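Local coordinates for hypothetical protein chuX (Escherichia coli O157:H7, PDB 2OVI) that binds heme and probably serves as an intracellular carrier in the heme-uptake system of this pathogen, at residues A[39-44]-A[104-109]; A[74-79]-A[90-95]; A[118-123]-A[135-140]. All coordinates share one frame; numbering follows the deposited sequence.

Contact 1: residues A[39-44]-A[104-109]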
loop_
_atom_site.group_PDB
_atom_site.type_symbol
_atom_site.label_atom_id
_atom_site.label_comp_id
_atom_site.label_asym_id
_atom_site.label_seq_id
_atom_site.Cartn_x
_atom_site.Cartn_y
_atom_site.Cartn_z
ATOM N N SER A 39 5.889 25.378 -0.404
ATOM C CA SER A 39 5.428 24.221 0.375
ATOM C C SER A 39 5.114 24.624 1.820
ATOM O O SER A 39 5.647 25.613 2.340
ATOM C CB SER A 39 6.515 23.118 0.427
ATOM O OG SER A 39 7.652 23.597 1.160
ATOM N N THR A 40 4.232 23.859 2.453
ATOM C CA THR A 40 3.924 24.074 3.866
ATOM C C THR A 40 4.282 22.828 4.671
ATOM O O THR A 40 3.771 21.729 4.397
ATOM C CB THR A 40 2.430 24.407 4.072
ATOM O OG1 THR A 40 2.115 25.575 3.306
ATOM C CG2 THR A 40 2.133 24.696 5.560
ATOM N N VAL A 41 5.162 22.980 5.649
ATOM C CA VAL A 41 5.536 21.831 6.464
ATOM C C VAL A 41 5.264 22.143 7.930
ATOM O O VAL A 41 5.652 23.180 8.416
ATOM C CB VAL A 41 7.032 21.412 6.259
ATOM C CG1 VAL A 41 7.913 22.542 6.625
ATOM C CG2 VAL A 41 7.406 20.150 7.177
ATOM N N VAL A 42 4.512 21.263 8.591
ATOM C CA VAL A 42 4.170 21.394 9.994
ATOM C C VAL A 42 4.508 20.099 10.751
ATOM O O VAL A 42 4.691 19.035 10.122
ATOM C CB VAL A 42 2.640 21.643 10.154
ATOM C CG1 VAL A 42 2.251 23.025 9.509
ATOM C CG2 VAL A 42 1.839 20.471 9.466
ATOM N N PRO A 43 4.595 20.159 12.075
ATOM C CA PRO A 43 4.897 19.000 12.921
ATOM C C PRO A 43 3.752 17.995 12.958
ATOM O O PRO A 43 2.598 18.358 12.648
ATOM C CB PRO A 43 5.160 19.578 14.320
ATOM C CG PRO A 43 4.664 20.957 14.289
ATOM C CD PRO A 43 4.654 21.435 12.850
ATOM N N GLY A 44 4.089 16.766 13.373
ATOM C CA GLY A 44 3.124 15.660 13.436
ATOM C C GLY A 44 1.931 15.961 14.344
ATOM O O GLY A 44 0.906 15.268 14.344
ATOM N N CYS A 104 4.294 9.728 12.924
ATOM C CA CYS A 104 4.292 10.792 11.983
ATOM C C CYS A 104 4.860 12.043 12.689
ATOM O O CYS A 104 4.239 12.589 13.614
ATOM C CB CYS A 104 2.849 11.053 11.471
ATOM S SG CYS A 104 2.750 12.554 10.317
ATOM N N THR A 105 6.025 12.493 12.227
ATOM C CA THR A 105 6.719 13.671 12.803
ATOM C C THR A 105 6.535 15.000 12.043
ATOM O O THR A 105 6.825 16.100 12.557
ATOM C CB THR A 105 8.260 13.444 12.885
ATOM O OG1 THR A 105 8.804 13.257 11.557
ATOM C CG2 THR A 105 8.586 12.237 13.841
ATOM N N HIS A 106 6.127 14.880 10.789
ATOM C CA HIS A 106 5.938 16.050 9.916
ATOM C C HIS A 106 4.849 15.778 8.902
ATOM O O HIS A 106 4.666 14.614 8.429
ATOM C CB HIS A 106 7.217 16.376 9.049
ATOM C CG HIS A 106 8.453 16.730 9.859
ATOM N ND1 HIS A 106 9.316 15.786 10.360
ATOM C CD2 HIS A 106 8.940 17.935 10.251
ATOM C CE1 HIS A 106 10.293 16.383 11.026
ATOM N NE2 HIS A 106 10.087 17.698 10.972
ATOM N N ILE A 107 4.171 16.854 8.520
ATOM C CA ILE A 107 3.172 16.769 7.493
ATOM C C ILE A 107 3.418 17.913 6.532
ATOM O O ILE A 107 3.671 19.039 6.971
ATOM C CB ILE A 107 1.755 16.880 8.080
ATOM C CG1 ILE A 107 1.511 15.673 9.006
ATOM C CG2 ILE A 107 0.709 16.876 6.934
ATOM C CD1 ILE A 107 0.269 15.784 9.888
ATOM N N ALA A 108 3.361 17.635 5.233
ATOM C CA ALA A 108 3.597 18.721 4.260
ATOM C C ALA A 108 2.470 18.825 3.231
ATOM O O ALA A 108 1.880 17.793 2.807
ATOM C CB ALA A 108 5.018 18.571 3.497
ATOM N N LEU A 109 2.159 20.073 2.851
ATOM C CA LEU A 109 1.190 20.289 1.783
ATOM C C LEU A 109 1.998 20.899 0.673
ATOM O O LEU A 109 2.695 21.881 0.885
ATOM C CB LEU A 109 0.049 21.221 2.184
ATOM C CG LEU A 109 -1.103 20.518 2.921
ATOM C CD1 LEU A 109 -0.603 20.199 4.312
ATOM C CD2 LEU A 109 -2.414 21.389 2.957
HETATM O O HOH W 1 1.486 25.040 0.898
#
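Thr-40 and Leu-109 open a regular antiparallel ladder in which the axes of 40-43 and 106-109 approach to 4.6 Å, with N-to-C directions 159° apart. Thr-40 and Val-42 form the hydrogen-bonded pairs with Leu-109 and Ile-107, each pair exchanging two N-H...O bonds; the one from Val-42 N to Ile-107 O (2.9 Å) is nearly straight. Val-41 and Ala-108 form the non-hydrogen-bonded pair between them, where the CA of Ala-108 also sits 3.0 Å from Thr-40 O. Past the ladder, a weak bond from Gly-44 N to Thr-105 O prolongs the pairing.

On the face carrying Val-42 and Ile-107, one valine methyl does the touching: CG2, tucked between its own backbone N and carbonyl carbon, reaches to 3.9 Å from Ile-107 CB. Phe-153, Leu-156 and Leu-160 of helix 147-160 cover this face. The other face bears Val-41, whose CG2 stands alongside the His-106 ring, 4.1 Å from CD2, both side chains pointing the same way. The ring is steadied by the residue before it, since ND1 and Thr-105 OG1 share a hydrogen bond of 2.8 Å. Helix 29-34 packs here through Leu-30, Val-33 and Arg-34.

Backbone bonds thus zip the strands together while each face meets a different helix, the arrangement of an edge strand, 40-43, closing one side of an antiparallel sheet in the ChuX/HutX fold.

Contact 2: residues A[74-79]-A[90-95]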
loop_
_atom_site.group_PDB
_atom_site.type_symbol
_atom_site.label_atom_id
_atom_site.label_comp_id
_atom_site.label_asym_id
_atom_site.label_seq_id
_atom_site.Cartn_x
_atom_site.Cartn_y
_atom_site.Cartn_z
ATOM N N SER A 74 -8.572 5.402 -4.693
ATOM C CA SER A 74 -9.355 6.611 -4.938
ATOM C C SER A 74 -10.660 6.431 -4.228
ATOM O O SER A 74 -11.231 5.344 -4.297
ATOM C CB SER A 74 -9.645 6.781 -6.417
ATOM O OG SER A 74 -8.430 6.988 -7.104
ATOM N N GLY A 75 -11.137 7.482 -3.570
ATOM C CA GLY A 75 -12.404 7.411 -2.833
ATOM C C GLY A 75 -12.322 8.414 -1.699
ATOM O O GLY A 75 -11.261 9.030 -1.504
ATOM N N GLU A 76 -13.395 8.599 -0.953
ATOM C CA GLU A 76 -13.334 9.550 0.138
ATOM C C GLU A 76 -12.373 8.994 1.182
ATOM O O GLU A 76 -12.268 7.791 1.346
ATOM C CB GLU A 76 -14.713 9.778 0.710
ATOM C CG GLU A 76 -15.665 10.254 -0.363
ATOM C CD GLU A 76 -17.010 10.559 0.202
ATOM O OE1 GLU A 76 -17.563 9.668 0.875
ATOM O OE2 GLU A 76 -17.512 11.680 -0.018
ATOM N N LEU A 77 -11.642 9.872 1.849
ATOM C CA LEU A 77 -10.660 9.408 2.826
ATOM C C LEU A 77 -11.455 8.861 4.022
ATOM O O LEU A 77 -12.301 9.551 4.553
ATOM C CB LEU A 77 -9.749 10.568 3.295
ATOM C CG LEU A 77 -8.517 10.140 4.120
ATOM C CD1 LEU A 77 -7.535 9.392 3.188
ATOM C CD2 LEU A 77 -7.847 11.308 4.799
ATOM N N PRO A 78 -11.205 7.602 4.425
ATOM C CA PRO A 78 -11.970 7.103 5.582
ATOM C C PRO A 78 -11.616 7.859 6.883
ATOM O O PRO A 78 -10.505 8.386 7.037
ATOM C CB PRO A 78 -11.662 5.587 5.609
ATOM C CG PRO A 78 -10.465 5.394 4.720
ATOM C CD PRO A 78 -10.408 6.555 3.758
ATOM N N SER A 79 -12.600 8.025 7.765
ATOM C CA SER A 79 -12.371 8.704 9.039
ATOM C C SER A 79 -11.553 7.700 9.888
ATOM O O SER A 79 -11.479 6.516 9.543
ATOM C CB SER A 79 -13.698 9.000 9.735
ATOM O OG SER A 79 -14.371 7.792 10.043
ATOM N N ARG A 90 -12.042 3.893 9.681
ATOM C CA ARG A 90 -13.392 3.402 9.690
ATOM C C ARG A 90 -13.649 3.011 8.229
ATOM O O ARG A 90 -13.960 3.866 7.384
ATOM C CB ARG A 90 -14.317 4.516 10.159
ATOM C CG ARG A 90 -15.386 4.083 11.119
ATOM C CD ARG A 90 -15.209 4.674 12.549
ATOM N NE ARG A 90 -14.703 6.033 12.502
ATOM C CZ ARG A 90 -14.635 6.870 13.536
ATOM N NH1 ARG A 90 -14.120 8.071 13.360
ATOM N NH2 ARG A 90 -15.099 6.528 14.708
ATOM N N GLY A 91 -13.474 1.719 7.935
ATOM C CA GLY A 91 -13.672 1.161 6.591
ATOM C C GLY A 91 -14.616 1.954 5.694
ATOM O O GLY A 91 -15.812 2.137 5.981
ATOM N N LYS A 92 -14.071 2.408 4.574
ATOM C CA LYS A 92 -14.841 3.238 3.640
ATOM C C LYS A 92 -14.539 2.754 2.212
ATOM O O LYS A 92 -13.385 2.850 1.768
ATOM C CB LYS A 92 -14.413 4.702 3.852
ATOM C CG LYS A 92 -15.002 5.654 2.880
ATOM C CD LYS A 92 -16.148 6.375 3.516
ATOM C CE LYS A 92 -15.643 7.577 4.292
ATOM N NZ LYS A 92 -16.602 7.968 5.353
ATOM N N HIS A 93 -15.571 2.259 1.515
ATOM C CA HIS A 93 -15.430 1.681 0.166
ATOM C C HIS A 93 -14.575 0.419 0.310
ATOM O O HIS A 93 -14.862 -0.479 1.098
ATOM C CB HIS A 93 -14.740 2.640 -0.775
ATOM N N GLY A 94 -13.505 0.352 -0.447
ATOM C CA GLY A 94 -12.694 -0.836 -0.333
ATOM C C GLY A 94 -11.548 -0.649 0.631
ATOM O O GLY A 94 -10.974 -1.616 1.088
ATOM N N MET A 95 -11.257 0.594 0.980
ATOM C CA MET A 95 -10.113 0.895 1.826
ATOM C C MET A 95 -10.230 0.991 3.365
ATOM O O MET A 95 -10.997 1.773 3.905
ATOM C CB MET A 95 -9.473 2.165 1.295
ATOM C CG MET A 95 -8.403 2.687 2.166
ATOM S SD MET A 95 -7.839 4.320 1.679
ATOM C CE MET A 95 -6.309 3.940 1.710
HETATM O O HOH W 2 -14.816 6.495 7.041
#
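The guanidinium of Arg-90 presents its edge to Ser-79, whose OG lies near the plane, tilted 18° out of it, and accepts a bond from NE at 3.0 Å and a weak one from NH1. An arginine chain bent at chi2 and chi3 (113° and 37°) folds back to make this possible, while the backbone joins the same two residues by a nearly straight bond from Arg-90 N to Ser-79 O (2.7 Å).

The proline ring of Pro-78 meets two side chains. Its CB lies tightly against Lys-92 CB at 3.4 Å, and its CD rests 4.0 Å from the sulfur SD of Met-95, whose side chain crosses it at about a right angle. Lys-92 to Met-95 form a type II' beta turn between strands 86-89 and 95-99, with Lys-92 N bonded to Met-95 O. Met-95 also reaches the second subunit, pairing in an antiparallel ladder with a strand of that chain and packing on its Leu-71.

The bent Lys-92 chain passes Pro-78 to bring NZ to a water, 2.9 Å away, that also accepts from Ser-79 N and donates to Arg-90 O. Chemically, Arg-90 and Lys-92, both probably protonated, donate to neutral oxygens, of Ser-79 and of the water; Glu-76 OE1, 4.9 Å from Lys-92 NZ, is not in contact and could add at most a longer-range attraction.

Contact 3: residues A[118-123]-A[135-140]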
loop_
_atom_site.group_PDB
_atom_site.type_symbol
_atom_site.label_atom_id
_atom_site.label_comp_id
_atom_site.label_asym_id
_atom_site.label_seq_id
_atom_site.Cartn_x
_atom_site.Cartn_y
_atom_site.Cartn_z
ATOM N N ASP A 118 -0.759 20.227 -13.081
ATOM C CA ASP A 118 -0.674 20.716 -11.717
ATOM C C ASP A 118 -1.030 19.575 -10.771
ATOM O O ASP A 118 -1.957 18.781 -11.026
ATOM C CB ASP A 118 -1.631 21.877 -11.482
ATOM C CG ASP A 118 -1.467 22.967 -12.506
ATOM O OD1 ASP A 118 -0.301 23.288 -12.874
ATOM O OD2 ASP A 118 -2.512 23.499 -12.935
ATOM N N THR A 119 -0.298 19.517 -9.668
ATOM C CA THR A 119 -0.523 18.460 -8.700
ATOM C C THR A 119 -0.548 19.071 -7.289
ATOM O O THR A 119 0.098 20.064 -7.010
ATOM C CB THR A 119 0.606 17.413 -8.873
ATOM O OG1 THR A 119 0.197 16.135 -8.392
ATOM C CG2 THR A 119 1.797 17.848 -8.115
ATOM N N ALA A 120 -1.361 18.505 -6.408
ATOM C CA ALA A 120 -1.423 18.974 -5.043
ATOM C C ALA A 120 -1.482 17.724 -4.171
ATOM O O ALA A 120 -2.349 16.829 -4.342
ATOM C CB ALA A 120 -2.692 19.865 -4.786
ATOM N N SER A 121 -0.584 17.665 -3.206
ATOM C CA SER A 121 -0.625 16.490 -2.341
ATOM C C SER A 121 -0.293 16.798 -0.874
ATOM O O SER A 121 0.241 17.849 -0.512
ATOM C CB SER A 121 0.319 15.437 -2.913
ATOM O OG SER A 121 1.621 15.984 -2.996
ATOM N N ILE A 122 -0.615 15.849 -0.026
ATOM C CA ILE A 122 -0.354 15.949 1.386
ATOM C C ILE A 122 0.549 14.759 1.685
ATOM O O ILE A 122 0.209 13.600 1.363
ATOM C CB ILE A 122 -1.659 15.826 2.223
ATOM C CG1 ILE A 122 -2.587 17.041 2.006
ATOM C CG2 ILE A 122 -1.315 15.733 3.718
ATOM C CD1 ILE A 122 -3.771 16.748 1.124
ATOM N N LEU A 123 1.692 15.044 2.293
ATOM C CA LEU A 123 2.666 13.986 2.637
ATOM C C LEU A 123 2.808 13.851 4.129
ATOM O O LEU A 123 2.980 14.836 4.817
ATOM C CB LEU A 123 4.045 14.240 2.028
ATOM C CG LEU A 123 4.142 13.970 0.518
ATOM C CD1 LEU A 123 3.456 15.077 -0.201
ATOM C CD2 LEU A 123 5.586 13.923 0.038
ATOM N N ILE A 135 -1.451 11.659 0.145
ATOM C CA ILE A 135 -2.827 11.822 -0.339
ATOM C C ILE A 135 -2.722 12.935 -1.428
ATOM O O ILE A 135 -2.127 14.027 -1.188
ATOM C CB ILE A 135 -3.789 12.335 0.685
ATOM C CG1 ILE A 135 -3.899 11.426 1.932
ATOM C CG2 ILE A 135 -5.164 12.538 -0.022
ATOM C CD1 ILE A 135 -4.443 10.101 1.672
ATOM N N PHE A 136 -3.318 12.659 -2.580
ATOM C CA PHE A 136 -3.327 13.574 -3.759
ATOM C C PHE A 136 -4.748 14.027 -4.007
ATOM O O PHE A 136 -5.687 13.236 -3.917
ATOM C CB PHE A 136 -2.839 12.862 -5.035
ATOM C CG PHE A 136 -1.372 12.605 -5.038
ATOM C CD1 PHE A 136 -0.853 11.451 -4.456
ATOM C CD2 PHE A 136 -0.495 13.534 -5.581
ATOM C CE1 PHE A 136 0.509 11.222 -4.414
ATOM C CE2 PHE A 136 0.889 13.324 -5.544
ATOM C CZ PHE A 136 1.395 12.158 -4.960
ATOM N N LEU A 137 -4.900 15.309 -4.321
ATOM C CA LEU A 137 -6.218 15.899 -4.559
ATOM C C LEU A 137 -6.793 15.189 -5.722
ATOM O O LEU A 137 -6.050 14.760 -6.587
ATOM C CB LEU A 137 -6.106 17.392 -4.838
ATOM C CG LEU A 137 -6.638 18.116 -3.593
ATOM C CD1 LEU A 137 -5.875 17.604 -2.396
ATOM C CD2 LEU A 137 -6.506 19.689 -3.722
ATOM N N GLY A 138 -8.113 15.027 -5.686
ATOM C CA GLY A 138 -8.823 14.352 -6.744
ATOM C C GLY A 138 -8.866 15.165 -8.028
ATOM O O GLY A 138 -8.843 16.415 -8.008
ATOM N N ARG A 139 -8.940 14.418 -9.128
ATOM C CA ARG A 139 -9.005 14.925 -10.495
ATOM C C ARG A 139 -10.412 15.289 -10.970
ATOM O O ARG A 139 -11.248 15.795 -10.203
ATOM C CB ARG A 139 -8.444 13.884 -11.455
ATOM C CG ARG A 139 -6.958 13.732 -11.359
ATOM C CD ARG A 139 -6.295 14.947 -11.913
ATOM N NE ARG A 139 -4.899 15.016 -11.510
ATOM C CZ ARG A 139 -4.092 16.034 -11.796
ATOM N NH1 ARG A 139 -2.829 16.006 -11.373
ATOM N NH2 ARG A 139 -4.542 17.072 -12.515
ATOM N N ASP A 140 -10.654 15.018 -12.252
ATOM C CA ASP A 140 -11.920 15.340 -12.895
ATOM C C ASP A 140 -12.172 14.358 -14.006
ATOM O O ASP A 140 -11.294 13.566 -14.343
ATOM C CB ASP A 140 -11.828 16.724 -13.543
ATOM C CG ASP A 140 -12.990 17.601 -13.196
ATOM O OD1 ASP A 140 -13.050 18.720 -13.739
ATOM O OD2 ASP A 140 -13.836 17.180 -12.373
HETATM O O HOH W 3 -3.341 15.827 -7.204
#
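Phe-136 CG lies beside its own backbone N (chi1 -73°), and this torsion lays the ring over Ser-121 CB; the serine torsion only turns OG, which ends 3.8 Å from Phe-136 CE2. The CB of Ser-121 stands over one face of the ring, 3.7 Å from the centroid and displaced toward the rim, a CH-pi contact. Thr-119 OG1 approaches the same ring from the edge, 3.9 Å from CD2. Ser-121 and Phe-136 form a non-hydrogen-bonded pair, whose close CA atoms (4.2 Å) help to bring the side chains together.

Ile-122 and Ile-135, the adjacent hydrogen-bonded pair, exchange two backbone bonds, of which the one from Ile-122 N to Ile-135 O is short at 2.6 Å. Farther along, Leu-137 N donates to Ala-120 O (3.0 Å), and a water bridges that oxygen to Leu-137 O. On the face carrying the isoleucines, Ala-120 CB meets Leu-137 CD2 at 4.0 Å and Ile-122 CD1 crosses toward Leu-137 CD1.

Beyond Leu-137, Arg-139 adds a side-chain link to the opposing strand. Its chain, bent at chi2, carries NH1 back to Asp-118 O (2.9 Å), a bent bond with the carbonyl oxygen tilted from the guanidinium plane; NH2 has a weak bond to Arg-143 O.

The segments belong to the beta hairpin of strands 117-125 and 131-137. Strand 106-114 flanks the first and strand 59-65 the second, where Leu-63 packs on Phe-136. Helix 147-160 covers the face of Ala-120, Ile-122 and Leu-137, chiefly through Phe-153.

Overall arrangement
Contacts 1 and 3 are the first and third strand pairings across one antiparallel sheet of six strands: contact 1 couples edge strand 40-43 to 106-114, contact 3 couples 117-125 to 131-137, and the pairing of 106-114 with 117-125 connects them. Their centres lie 16 Å apart, on opposite sides of the chain's centre, and helix 147-160 packs against both. Contact 2, centred about 22 Å from contact 1 and 16 Å from contact 3, joins the loop entering the small three-stranded sheet to the loop between its last two strands; Leu-77 packs on Ile-135 of contact 3. Along the chain, contact 2 falls between the segments of contact 1, and contact 3 follows. Contact 2 thus links the sheets beside the subunit interface.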